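Local coordinates for PaaA (Enterobacter agglomerans, PDB 5FF5), which takes part in building the bicyclic core of the peptide-derived antibiotic pantocin A, probably by ATP-dependent adenylation as in related ThiF/E1-type enzymes, at residues G144-L149 / R174-R179; V135-M140 / L159-G164. All coordinates share one frame; numbering follows the deposited sequence.

Interaction 1 (G144-L149 / R174-R179); sequences GTWCAL and RQVLYR. With SO4 (sulfate ion), chain C.
T145 and W146, near the start of the helix that follows the glycine-rich turn, meet the R174-V176 chain beside a bound sulfate, probably from the crystallisation liquor, at a place consistent with the nucleotide site of ThiF/E1-type enzymes. W146 NE1 donates to R174 O at 2.7 Å, 151° at the hydrogen and 18° out of the indole plane. V176 lies across that indole, its CG1 3.9 Å from the centroid of the five-membered ring, over the face: a CH-pi contact. The tryptophan is thus held at an edge by a carbonyl and on a face by a methyl. Because its CG stands beside the backbone N (chi1 -71°), the ring reaches back to the loop. T145 OG1 takes a weak bond from V176 N at 3.3 Å and is also bonded to G142 O, while T145 CG2 touches the Y178 ring obliquely. Farther along, A148 CB meets L177 CD1 at 3.7 Å, and L149 CD2 rests on V176 CG1 at 3.8 Å. R174 extends its chain so that NE bonds sulfate O2 at 2.9 Å; Q175 NE2 comes equally near O2, its OE1 hydrogen-bonded to K187, and G142 N also bonds this ion. Helix 187-198 covers A148, L149 and L177, helix 326-345 lies against W146, and W146 of the second subunit packs on its counterpart at the dimer interface.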
loop_
_atom_site.group_PDB
_atom_site.type_symbol
_atom_site.label_atom_id
_atom_site.label_comp_id
_atom_site.label_asym_id
_atom_site.label_seq_id
_atom_site.Cartn_x
_atom_site.Cartn_y
_atom_site.Cartn_z
ATOM N N GLY A 144 11.119 -5.199 5.425
ATOM C CA GLY A 144 10.768 -6.352 6.226
ATOM C C GLY A 144 9.503 -6.246 7.035
ATOM O O GLY A 144 8.706 -7.184 7.070
ATOM N N THR A 145 9.323 -5.105 7.696
ATOM C CA THR A 145 8.163 -4.880 8.562
ATOM C C THR A 145 6.851 -4.740 7.795
ATOM O O THR A 145 5.802 -5.158 8.273
ATOM C CB THR A 145 8.339 -3.604 9.415
ATOM O OG1 THR A 145 8.761 -2.517 8.586
ATOM C CG2 THR A 145 9.372 -3.812 10.496
ATOM N N TRP A 146 6.900 -4.156 6.605
ATOM C CA TRP A 146 5.681 -3.956 5.829
ATOM C C TRP A 146 5.197 -5.249 5.220
ATOM O O TRP A 146 3.995 -5.470 5.127
ATOM C CB TRP A 146 5.900 -2.910 4.745
ATOM C CG TRP A 146 6.028 -1.540 5.291
ATOM C CD1 TRP A 146 7.158 -0.942 5.750
ATOM C CD2 TRP A 146 4.980 -0.588 5.444
ATOM N NE1 TRP A 146 6.880 0.326 6.184
ATOM C CE2 TRP A 146 5.546 0.569 6.005
ATOM C CE3 TRP A 146 3.610 -0.595 5.145
ATOM C CZ2 TRP A 146 4.803 1.703 6.279
ATOM C CZ3 TRP A 146 2.870 0.528 5.428
ATOM C CH2 TRP A 146 3.468 1.665 5.986
ATOM N N CYS A 147 6.128 -6.102 4.811
ATOM C CA CYS A 147 5.748 -7.391 4.250
ATOM C C CYS A 147 5.094 -8.292 5.293
ATOM O O CYS A 147 4.108 -8.968 5.004
ATOM C CB CYS A 147 6.944 -8.111 3.644
ATOM S SG CYS A 147 7.532 -7.455 2.079
ATOM N N ALA A 148 5.660 -8.334 6.495
ATOM C CA ALA A 148 5.076 -9.134 7.561
ATOM C C ALA A 148 3.642 -8.688 7.811
ATOM O O ALA A 148 2.716 -9.507 7.908
ATOM C CB ALA A 148 5.899 -9.020 8.835
ATOM N N LEU A 149 3.477 -7.372 7.900
ATOM C CA LEU A 149 2.201 -6.791 8.231
ATOM C C LEU A 149 1.113 -7.201 7.265
ATOM O O LEU A 149 0.126 -7.813 7.669
ATOM C CB LEU A 149 2.291 -5.276 8.256
ATOM C CG LEU A 149 0.957 -4.642 8.647
ATOM C CD1 LEU A 149 0.386 -5.308 9.901
ATOM C CD2 LEU A 149 1.101 -3.160 8.823
ATOM N N ARG A 174 9.685 4.524 9.660
ATOM C CA ARG A 174 9.493 3.689 8.468
ATOM C C ARG A 174 9.176 2.214 8.742
ATOM O O ARG A 174 8.560 1.548 7.910
ATOM C CB ARG A 174 10.730 3.765 7.561
ATOM C CG ARG A 174 12.036 3.592 8.282
ATOM C CD ARG A 174 13.185 3.428 7.318
ATOM N NE ARG A 174 14.422 3.061 8.012
ATOM C CZ ARG A 174 14.927 3.723 9.048
ATOM N NH1 ARG A 174 14.316 4.807 9.505
ATOM N NH2 ARG A 174 16.053 3.313 9.622
ATOM N N GLN A 175 9.628 1.689 9.876
ATOM C CA GLN A 175 9.386 0.291 10.189
ATOM C C GLN A 175 8.078 0.183 10.971
ATOM O O GLN A 175 8.057 0.438 12.177
ATOM C CB GLN A 175 10.572 -0.261 10.977
ATOM C CG GLN A 175 11.937 0.242 10.444
ATOM C CD GLN A 175 13.124 -0.579 10.928
ATOM O OE1 GLN A 175 12.958 -1.585 11.618
ATOM N NE2 GLN A 175 14.327 -0.155 10.557
ATOM N N VAL A 176 7.008 -0.236 10.287
ATOM C CA VAL A 176 5.605 -0.091 10.746
ATOM C C VAL A 176 5.114 -1.004 11.872
ATOM O O VAL A 176 4.093 -0.707 12.498
ATOM C CB VAL A 176 4.622 -0.282 9.558
ATOM C CG1 VAL A 176 4.612 -1.736 9.067
ATOM C CG2 VAL A 176 3.220 0.168 9.940
ATOM N N LEU A 177 5.813 -2.118 12.110
ATOM C CA LEU A 177 5.434 -3.078 13.152
ATOM C C LEU A 177 5.861 -2.606 14.538
ATOM O O LEU A 177 5.518 -3.236 15.546
ATOM C CB LEU A 177 6.059 -4.442 12.870
ATOM C CG LEU A 177 5.426 -5.274 11.777
ATOM C CD1 LEU A 177 6.060 -6.631 11.716
ATOM C CD2 LEU A 177 3.958 -5.414 12.095
ATOM N N TYR A 178 6.609 -1.499 14.572
ATOM C CA TYR A 178 7.177 -0.985 15.810
ATOM C C TYR A 178 6.593 0.380 16.142
ATOM O O TYR A 178 6.711 1.320 15.361
ATOM C CB TYR A 178 8.708 -0.877 15.710
ATOM C CG TYR A 178 9.390 -2.054 15.060
ATOM C CD1 TYR A 178 9.049 -3.348 15.386
ATOM C CD2 TYR A 178 10.380 -1.863 14.109
ATOM C CE1 TYR A 178 9.670 -4.423 14.775
ATOM C CE2 TYR A 178 11.014 -2.934 13.494
ATOM C CZ TYR A 178 10.655 -4.213 13.829
ATOM O OH TYR A 178 11.280 -5.288 13.221
ATOM N N ARG A 179 6.012 0.489 17.330
ATOM C CA ARG A 179 5.428 1.737 17.797
ATOM C C ARG A 179 6.316 2.344 18.860
ATOM O O ARG A 179 7.242 1.693 19.324
ATOM C CB ARG A 179 4.021 1.506 18.345
ATOM C CG ARG A 179 2.988 1.113 17.284
ATOM C CD ARG A 179 2.089 -0.006 17.804
ATOM N NE ARG A 179 0.753 0.040 17.215
ATOM C CZ ARG A 179 -0.347 0.411 17.861
ATOM N NH1 ARG A 179 -0.297 0.795 19.129
ATOM N NH2 ARG A 179 -1.500 0.411 17.221
HETATM S S SO4 C . 15.674 0.037 6.541
HETATM O O1 SO4 C . 15.222 1.006 5.534
HETATM O O2 SO4 C . 14.878 0.189 7.751
HETATM O O3 SO4 C . 17.072 0.261 6.933
HETATM O O4 SO4 C . 15.484 -1.319 6.013
#

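Interaction 2 (V135-M140 / L159-G164); sequences VAIFGM and LRLIDG
M140 N, on the turn after strand 134-138, donates to D163 OD2, just beyond strand 158-162, at 2.9 Å and 173°. The donor meets the anti side of the oxygen, 34° out of the carboxylate plane. D163 CG lies trans to the backbone N, which carries the carboxylate across to the turn, and OD1 takes D165 N. An acidic residue at this strand end holds the nucleotide ribose in many Rossmann-type folds, and D163 may do the same here. Between the strands, R160 N bonds V135 O at 2.9 Å and I137 N bonds R160 O at 2.9 Å, both nearly straight. I162 N reaches I137 O at 3.2 Å, and a weak bond from G139 N to I162 O at 3.0 Å closes the series. These alternating bonds make a parallel pair, the axes 15° apart. A136, F138, R160 and I162 occupy one face of the sheet. There I162 CG1 sits over the F138 ring, 4.2 Å from its centroid and offset toward the rim, in a CH-pi contact, and A136 CB meets R160 CB. The R160 chain bends away at chi3, taking its guanidinium to E205 in a salt bridge and NE to L221 O. On the face of V135, I137, L159 and L161, I137 CD1 touches L159 CD2 at 3.9 Å, and the selenium of M140, a selenomethionine, touches L161 CD2, the two side chains crossing at about a right angle. The pair is interior to the parallel part of the sheet, strand 203-207 beside 158-162 and strand 227-229 beside 134-138. Helix 142-153 covers I137 and L159, and helix 187-198 packs on L159 and L161.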
loop_
_atom_site.group_PDB
_atom_site.type_symbol
_atom_site.label_atom_id
_atom_site.label_comp_id
_atom_site.label_asym_id
_atom_site.label_seq_id
_atom_site.Cartn_x
_atom_site.Cartn_y
_atom_site.Cartn_z
ATOM N N VAL A 135 5.533 -18.354 5.585
ATOM C CA VAL A 135 6.445 -17.454 4.914
ATOM C C VAL A 135 7.518 -17.064 5.893
ATOM O O VAL A 135 7.223 -16.758 7.044
ATOM C CB VAL A 135 5.689 -16.219 4.334
ATOM C CG1 VAL A 135 6.605 -15.287 3.594
ATOM C CG2 VAL A 135 4.625 -16.699 3.410
ATOM N N ALA A 136 8.769 -17.154 5.449
ATOM C CA ALA A 136 9.913 -16.786 6.269
ATOM C C ALA A 136 10.487 -15.508 5.726
ATOM O O ALA A 136 10.704 -15.367 4.533
ATOM C CB ALA A 136 10.953 -17.884 6.289
ATOM N N ILE A 137 10.707 -14.558 6.611
ATOM C CA ILE A 137 11.176 -13.240 6.222
ATOM C C ILE A 137 12.501 -12.957 6.897
ATOM O O ILE A 137 12.620 -13.041 8.119
ATOM C CB ILE A 137 10.158 -12.142 6.576
ATOM C CG1 ILE A 137 8.778 -12.542 6.062
ATOM C CG2 ILE A 137 10.539 -10.836 5.939
ATOM C CD1 ILE A 137 7.683 -11.567 6.443
ATOM N N PHE A 138 13.512 -12.681 6.086
ATOM C CA PHE A 138 14.849 -12.487 6.595
ATOM C C PHE A 138 15.128 -11.018 6.773
ATOM O O PHE A 138 15.498 -10.342 5.834
ATOM C CB PHE A 138 15.875 -13.155 5.663
ATOM C CG PHE A 138 15.917 -14.651 5.807
ATOM C CD1 PHE A 138 16.781 -15.243 6.712
ATOM C CD2 PHE A 138 15.053 -15.454 5.092
ATOM C CE1 PHE A 138 16.799 -16.604 6.879
ATOM C CE2 PHE A 138 15.059 -16.808 5.254
ATOM C CZ PHE A 138 15.936 -17.388 6.145
ATOM N N GLY A 139 14.938 -10.525 7.986
ATOM C CA GLY A 139 15.263 -9.145 8.304
ATOM C C GLY A 139 14.026 -8.283 8.517
ATOM O O GLY A 139 13.170 -8.183 7.630
HETATM N N MSE A 140 13.926 -7.653 9.685
HETATM C CA MSE A 140 12.763 -6.831 9.982
HETATM C C MSE A 140 13.071 -5.328 9.958
HETATM O O MSE A 140 12.636 -4.564 10.827
HETATM C CB MSE A 140 12.172 -7.250 11.322
HETATM C CG MSE A 140 11.571 -8.660 11.294
HETATM SE SE MSE A 140 9.968 -8.860 10.158
HETATM C CE MSE A 140 10.815 -9.751 8.659
ATOM N N LEU A 159 4.133 -16.935 10.178
ATOM C CA LEU A 159 5.229 -16.044 9.859
ATOM C C LEU A 159 6.467 -16.428 10.633
ATOM O O LEU A 159 6.402 -16.558 11.846
ATOM C CB LEU A 159 4.847 -14.590 10.162
ATOM C CG LEU A 159 4.013 -13.826 9.124
ATOM C CD1 LEU A 159 3.743 -12.430 9.617
ATOM C CD2 LEU A 159 4.722 -13.760 7.785
ATOM N N ARG A 160 7.577 -16.650 9.927
ATOM C CA ARG A 160 8.876 -16.855 10.569
ATOM C C ARG A 160 9.691 -15.597 10.444
ATOM O O ARG A 160 10.102 -15.251 9.342
ATOM C CB ARG A 160 9.669 -17.991 9.930
ATOM C CG ARG A 160 8.969 -19.312 9.879
ATOM C CD ARG A 160 9.864 -20.373 9.255
ATOM N NE ARG A 160 10.890 -20.859 10.172
ATOM C CZ ARG A 160 10.687 -21.808 11.080
ATOM N NH1 ARG A 160 9.485 -22.362 11.197
ATOM N NH2 ARG A 160 11.683 -22.203 11.867
ATOM N N LEU A 161 9.941 -14.916 11.559
ATOM C CA LEU A 161 10.697 -13.670 11.518
ATOM C C LEU A 161 12.102 -13.929 12.023
ATOM O O LEU A 161 12.274 -14.533 13.074
ATOM C CB LEU A 161 10.034 -12.583 12.354
ATOM C CG LEU A 161 8.549 -12.353 12.140
ATOM C CD1 LEU A 161 8.116 -11.318 13.131
ATOM C CD2 LEU A 161 8.287 -11.898 10.720
ATOM N N ILE A 162 13.095 -13.444 11.279
ATOM C CA ILE A 162 14.506 -13.654 11.592
ATOM C C ILE A 162 15.211 -12.319 11.752
ATOM O O ILE A 162 15.387 -11.608 10.777
ATOM C CB ILE A 162 15.215 -14.438 10.450
ATOM C CG1 ILE A 162 14.309 -15.527 9.872
ATOM C CG2 ILE A 162 16.563 -14.946 10.887
ATOM C CD1 ILE A 162 13.569 -16.321 10.909
ATOM N N ASP A 163 15.655 -11.983 12.953
ATOM C CA ASP A 163 16.327 -10.704 13.139
ATOM C C ASP A 163 16.987 -10.532 14.509
ATOM O O ASP A 163 16.419 -10.890 15.547
ATOM C CB ASP A 163 15.323 -9.585 12.908
ATOM C CG ASP A 163 15.968 -8.226 12.806
ATOM O OD1 ASP A 163 16.388 -7.695 13.862
ATOM O OD2 ASP A 163 16.043 -7.690 11.675
ATOM N N GLY A 164 18.186 -9.956 14.511
ATOM C CA GLY A 164 18.934 -9.785 15.743
ATOM C C GLY A 164 18.950 -8.372 16.308
ATOM O O GLY A 164 19.665 -8.102 17.281
#

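From the N terminus, strand 134-138 leads through the glycine-rich turn into helix 142-153, which returns the chain to strand 158-162. Interaction 2 closes this beta-alpha-beta unit by pairing its two strands. The helix then contributes residues 144-149 to interaction 1, which closes a second loop by reaching residues 174-179, downstream of the second strand. The segments alternate along the chain, so the two loops cross. The centres of the two contacts lie about 11 Å apart, and they meet directly: Y178 OH of interaction 1 probably hydrogen-bonds M140 O of interaction 2 at 2.8 Å. Sheet, crossover helix and the loop ahead of helix 187-198 are thereby joined around the glycine-rich turn.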